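Local coordinates for protein acetyltransferase of GNAT family (Staphylococcus aureus subsp. aureus Mu50, PDB 3D8P) that probably transfers an acetyl group from acetyl-coenzyme A to an amine, as other GNAT-family acetyltransferases do, its acceptor not being known, at residues Asp113-Gln127 and Asp153-Lys162. Residues are numbered along the deposited sequence; the frame is centred on the assembly and turned at random. Where two conformers were deposited one is given.
Sequences DGIYLGTIDKFISAQ and DNRFYYRNLK. With EDO (1,2-ethanediol), chain F; EDO (1,2-ethanediol), chain G.
Antiparallel strands 114-119 and 155-160 of the GNAT sheet pair from Gly114 with Asn160 to Thr119 with Arg155, where a classic beta bulge sets Asn154 and Arg155 both against Thr119. Its carbonyl O takes two amides, Asn154 N and Arg155 N. At the other end Asp113 O likewise accepts from Leu161 N (2.9 Å) and Lys162 N (3.2 Å), both reaching it from the same face of its plane. On the face bearing Tyr116 and Phe156, the edge of Tyr158 points into the Tyr116 ring, planes 50° apart, with CD1 over the ring centre and 3.5 Å from Tyr116 CZ. CG of Tyr158 stands anti to its backbone N (chi1 175°), which carries the ring along the sheet past Gly114 CA to give its OH to an in-plane lone pair of Asn160 OD1, 2.7 Å away. Strand 155-160 lies between 114-119 and 136-138, the strand order of the GNAT fold, in which 114-119 follows helix 95-109. On the opposite face Leu117 CD1 packs at 3.8 Å from Tyr157 CD1. From the bulge, Arg155 bends at chi2 and chi3 to bring NH1 within 2.7 Å of Asp121 OD1, a salt bridge with a weak hydrogen bond, while its NE pairs with Glu137.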
# COMPACT_ATOMS: atom_id res chain seq x y z
N ASP A 113 13.81 -0.94 -8.99
CA ASP A 113 13.91 -2.26 -9.59
C ASP A 113 12.90 -3.28 -9.12
O ASP A 113 12.65 -4.28 -9.82
CB ASP A 113 15.32 -2.80 -9.31
CG ASP A 113 16.37 -2.06 -10.11
OD1 ASP A 113 16.04 -1.62 -11.21
OD2 ASP A 113 17.52 -1.92 -9.63
N GLY A 114 12.28 -3.05 -7.98
CA GLY A 114 11.38 -4.05 -7.44
C GLY A 114 10.63 -3.56 -6.25
O GLY A 114 10.99 -2.56 -5.69
N ILE A 115 9.62 -4.35 -5.86
CA ILE A 115 8.69 -4.03 -4.81
C ILE A 115 8.50 -5.24 -3.91
O ILE A 115 8.04 -6.31 -4.37
CB ILE A 115 7.27 -3.65 -5.39
CG1 ILE A 115 7.38 -2.53 -6.44
CG2 ILE A 115 6.30 -3.27 -4.26
CD1 ILE A 115 6.07 -2.15 -7.11
N TYR A 116 8.87 -5.07 -2.64
CA TYR A 116 8.66 -6.05 -1.61
C TYR A 116 7.41 -5.66 -0.84
O TYR A 116 7.03 -4.51 -0.82
CB TYR A 116 9.84 -6.08 -0.63
CG TYR A 116 11.09 -6.72 -1.16
CD1 TYR A 116 11.30 -8.08 -1.01
CD2 TYR A 116 12.09 -5.98 -1.79
CE1 TYR A 116 12.43 -8.69 -1.48
CE2 TYR A 116 13.25 -6.60 -2.27
CZ TYR A 116 13.41 -7.96 -2.09
OH TYR A 116 14.51 -8.63 -2.53
N LEU A 117 6.78 -6.62 -0.18
CA LEU A 117 5.71 -6.31 0.76
C LEU A 117 5.59 -7.43 1.77
O LEU A 117 5.95 -8.57 1.50
CB LEU A 117 4.37 -6.06 0.05
CG LEU A 117 3.60 -7.20 -0.62
CD1 LEU A 117 2.69 -7.90 0.34
CD2 LEU A 117 2.84 -6.70 -1.81
N GLY A 118 5.09 -7.07 2.95
CA GLY A 118 4.69 -8.02 3.97
C GLY A 118 3.20 -7.76 4.21
O GLY A 118 2.74 -6.62 4.12
N THR A 119 2.45 -8.80 4.52
CA THR A 119 1.03 -8.68 4.82
C THR A 119 0.65 -9.78 5.83
O THR A 119 1.45 -10.64 6.15
CB THR A 119 0.20 -8.69 3.50
OG1 THR A 119 -1.16 -8.34 3.80
CG2 THR A 119 0.27 -10.04 2.78
N ILE A 120 -0.59 -9.76 6.32
CA ILE A 120 -1.04 -10.71 7.36
C ILE A 120 -1.90 -11.78 6.69
O ILE A 120 -2.48 -11.50 5.64
CB ILE A 120 -1.86 -9.99 8.45
CG1 ILE A 120 -1.13 -8.73 8.96
CG2 ILE A 120 -2.11 -10.92 9.62
CD1 ILE A 120 0.10 -9.02 9.82
N ASP A 121 -2.01 -12.98 7.27
CA ASP A 121 -2.76 -14.03 6.61
C ASP A 121 -4.25 -13.71 6.57
O ASP A 121 -4.98 -14.27 5.74
CB ASP A 121 -2.50 -15.40 7.27
CG ASP A 121 -2.37 -16.52 6.26
OD1 ASP A 121 -2.45 -16.20 5.05
OD2 ASP A 121 -2.16 -17.69 6.65
N LYS A 122 -4.70 -12.80 7.44
CA LYS A 122 -6.12 -12.39 7.57
C LYS A 122 -6.62 -11.68 6.30
O LYS A 122 -7.81 -11.72 6.00
CB LYS A 122 -6.33 -11.47 8.79
CG LYS A 122 -6.19 -12.12 10.17
N PHE A 123 -5.72 -11.02 5.56
CA PHE A 123 -6.07 -10.43 4.28
C PHE A 123 -6.01 -11.51 3.19
O PHE A 123 -5.10 -11.49 2.35
CB PHE A 123 -5.16 -9.23 3.93
CG PHE A 123 -5.30 -8.07 4.87
CD1 PHE A 123 -6.50 -7.36 4.96
CD2 PHE A 123 -4.24 -7.66 5.67
CE1 PHE A 123 -6.64 -6.29 5.83
CE2 PHE A 123 -4.37 -6.58 6.54
CZ PHE A 123 -5.57 -5.89 6.61
N ILE A 124 -7.00 -12.40 3.21
CA ILE A 124 -7.10 -13.55 2.31
C ILE A 124 -7.14 -13.14 0.83
O ILE A 124 -6.36 -13.64 0.01
CB ILE A 124 -8.37 -14.40 2.65
CG1 ILE A 124 -8.23 -15.07 4.03
CG2 ILE A 124 -8.63 -15.45 1.59
CD1 ILE A 124 -9.55 -15.59 4.62
N SER A 125 -8.06 -12.23 0.50
CA SER A 125 -8.21 -11.76 -0.86
C SER A 125 -6.97 -11.02 -1.38
O SER A 125 -6.60 -11.17 -2.53
CB SER A 125 -9.44 -10.87 -0.95
OG SER A 125 -9.49 -10.18 -2.19
N ALA A 126 -6.35 -10.21 -0.54
CA ALA A 126 -5.15 -9.47 -0.92
C ALA A 126 -4.02 -10.39 -1.37
O ALA A 126 -3.24 -10.01 -2.23
CB ALA A 126 -4.68 -8.57 0.22
N GLN A 127 -3.92 -11.59 -0.79
CA GLN A 127 -2.86 -12.57 -1.14
C GLN A 127 -3.04 -13.01 -2.59
O GLN A 127 -2.11 -12.98 -3.37
CB GLN A 127 -2.91 -13.85 -0.27
CG GLN A 127 -3.11 -13.68 1.26
CD GLN A 127 -1.96 -12.98 1.94
OE1 GLN A 127 -2.17 -12.08 2.75
NE2 GLN A 127 -0.75 -13.38 1.61
N ASP A 153 3.26 -8.96 10.31
CA ASP A 153 3.31 -9.62 9.00
C ASP A 153 3.79 -11.05 9.10
O ASP A 153 4.71 -11.37 9.86
CB ASP A 153 4.26 -8.90 8.08
CG ASP A 153 3.76 -7.58 7.68
OD1 ASP A 153 2.52 -7.43 7.67
OD2 ASP A 153 4.59 -6.69 7.35
N ASN A 154 3.17 -11.90 8.31
CA ASN A 154 3.57 -13.27 8.24
C ASN A 154 3.65 -13.81 6.83
O ASN A 154 3.95 -15.00 6.64
CB ASN A 154 2.63 -14.13 9.11
CG ASN A 154 1.16 -13.75 8.94
OD1 ASN A 154 0.61 -13.89 7.85
ND2 ASN A 154 0.51 -13.30 10.02
N ARG A 155 3.34 -12.99 5.83
CA ARG A 155 3.48 -13.43 4.44
C ARG A 155 4.21 -12.34 3.69
O ARG A 155 3.90 -11.13 3.85
CB ARG A 155 2.11 -13.71 3.78
CG ARG A 155 1.16 -14.68 4.52
CD ARG A 155 1.41 -16.13 4.24
NE ARG A 155 1.18 -16.47 2.84
CZ ARG A 155 0.08 -17.02 2.32
NH1 ARG A 155 -1.00 -17.29 3.05
NH2 ARG A 155 0.06 -17.29 1.02
N PHE A 156 5.19 -12.74 2.88
CA PHE A 156 6.06 -11.79 2.17
C PHE A 156 6.07 -12.05 0.69
O PHE A 156 6.01 -13.19 0.26
CB PHE A 156 7.49 -11.84 2.75
CG PHE A 156 7.53 -11.57 4.21
CD1 PHE A 156 7.47 -10.25 4.68
CD2 PHE A 156 7.53 -12.61 5.11
CE1 PHE A 156 7.44 -9.99 6.05
CE2 PHE A 156 7.46 -12.38 6.47
CZ PHE A 156 7.45 -11.07 6.94
N TYR A 157 6.16 -10.99 -0.08
CA TYR A 157 6.09 -11.09 -1.51
C TYR A 157 7.04 -10.10 -2.18
O TYR A 157 7.49 -9.14 -1.58
CB TYR A 157 4.66 -10.82 -2.00
CG TYR A 157 3.61 -11.80 -1.55
CD1 TYR A 157 2.99 -11.65 -0.31
CD2 TYR A 157 3.22 -12.85 -2.35
CE1 TYR A 157 2.00 -12.54 0.11
CE2 TYR A 157 2.21 -13.74 -1.94
CZ TYR A 157 1.62 -13.58 -0.70
OH TYR A 157 0.65 -14.44 -0.26
N TYR A 158 7.35 -10.38 -3.45
CA TYR A 158 8.22 -9.55 -4.25
C TYR A 158 7.75 -9.55 -5.72
O TYR A 158 7.37 -10.57 -6.28
CB TYR A 158 9.69 -9.99 -4.17
CG TYR A 158 10.61 -9.20 -5.10
CD1 TYR A 158 11.11 -7.96 -4.74
CD2 TYR A 158 10.97 -9.72 -6.35
CE1 TYR A 158 11.95 -7.24 -5.63
CE2 TYR A 158 11.78 -9.02 -7.22
CZ TYR A 158 12.27 -7.77 -6.85
OH TYR A 158 13.10 -7.09 -7.71
N ARG A 159 7.76 -8.36 -6.30
CA ARG A 159 7.51 -8.17 -7.70
C ARG A 159 8.69 -7.47 -8.32
O ARG A 159 9.05 -6.37 -7.90
CB ARG A 159 6.26 -7.33 -7.94
CG ARG A 159 6.05 -7.04 -9.43
CD ARG A 159 4.64 -6.59 -9.75
NE ARG A 159 4.52 -6.28 -11.17
CZ ARG A 159 3.43 -5.79 -11.75
NH1 ARG A 159 2.34 -5.52 -11.05
NH2 ARG A 159 3.45 -5.51 -13.04
N ASN A 160 9.28 -8.11 -9.31
CA ASN A 160 10.38 -7.57 -10.08
C ASN A 160 9.87 -6.65 -11.17
O ASN A 160 8.96 -7.00 -11.92
CB ASN A 160 11.15 -8.68 -10.77
CG ASN A 160 12.54 -8.24 -11.19
OD1 ASN A 160 13.36 -7.85 -10.34
ND2 ASN A 160 12.82 -8.33 -12.50
N LEU A 161 10.47 -5.46 -11.25
CA LEU A 161 10.09 -4.48 -12.28
C LEU A 161 11.11 -4.47 -13.41
O LEU A 161 10.73 -4.40 -14.56
CB LEU A 161 9.97 -3.09 -11.67
CG LEU A 161 9.02 -3.00 -10.49
CD1 LEU A 161 9.03 -1.56 -9.93
CD2 LEU A 161 7.61 -3.48 -10.87
N LYS A 162 12.40 -4.54 -13.04
CA LYS A 162 13.53 -4.63 -13.99
C LYS A 162 13.55 -5.96 -14.78
O LYS A 162 13.38 -6.00 -15.99
CB LYS A 162 14.87 -4.47 -13.23
CG LYS A 162 14.99 -5.39 -12.00
CD LYS A 162 16.39 -5.93 -11.75
CE LYS A 162 16.49 -6.58 -10.37
NZ LYS A 162 17.75 -7.42 -10.28
C1 EDO F . -3.69 -4.91 3.27
O1 EDO F . -2.82 -3.77 3.16
C2 EDO F . -3.37 -5.93 2.20
O2 EDO F . -2.08 -6.53 2.43
C1 EDO G . 1.42 -4.36 1.83
O1 EDO G . 1.21 -4.39 3.23
C2 EDO G . 0.53 -3.34 1.16
O2 EDO G . -0.60 -3.17 2.00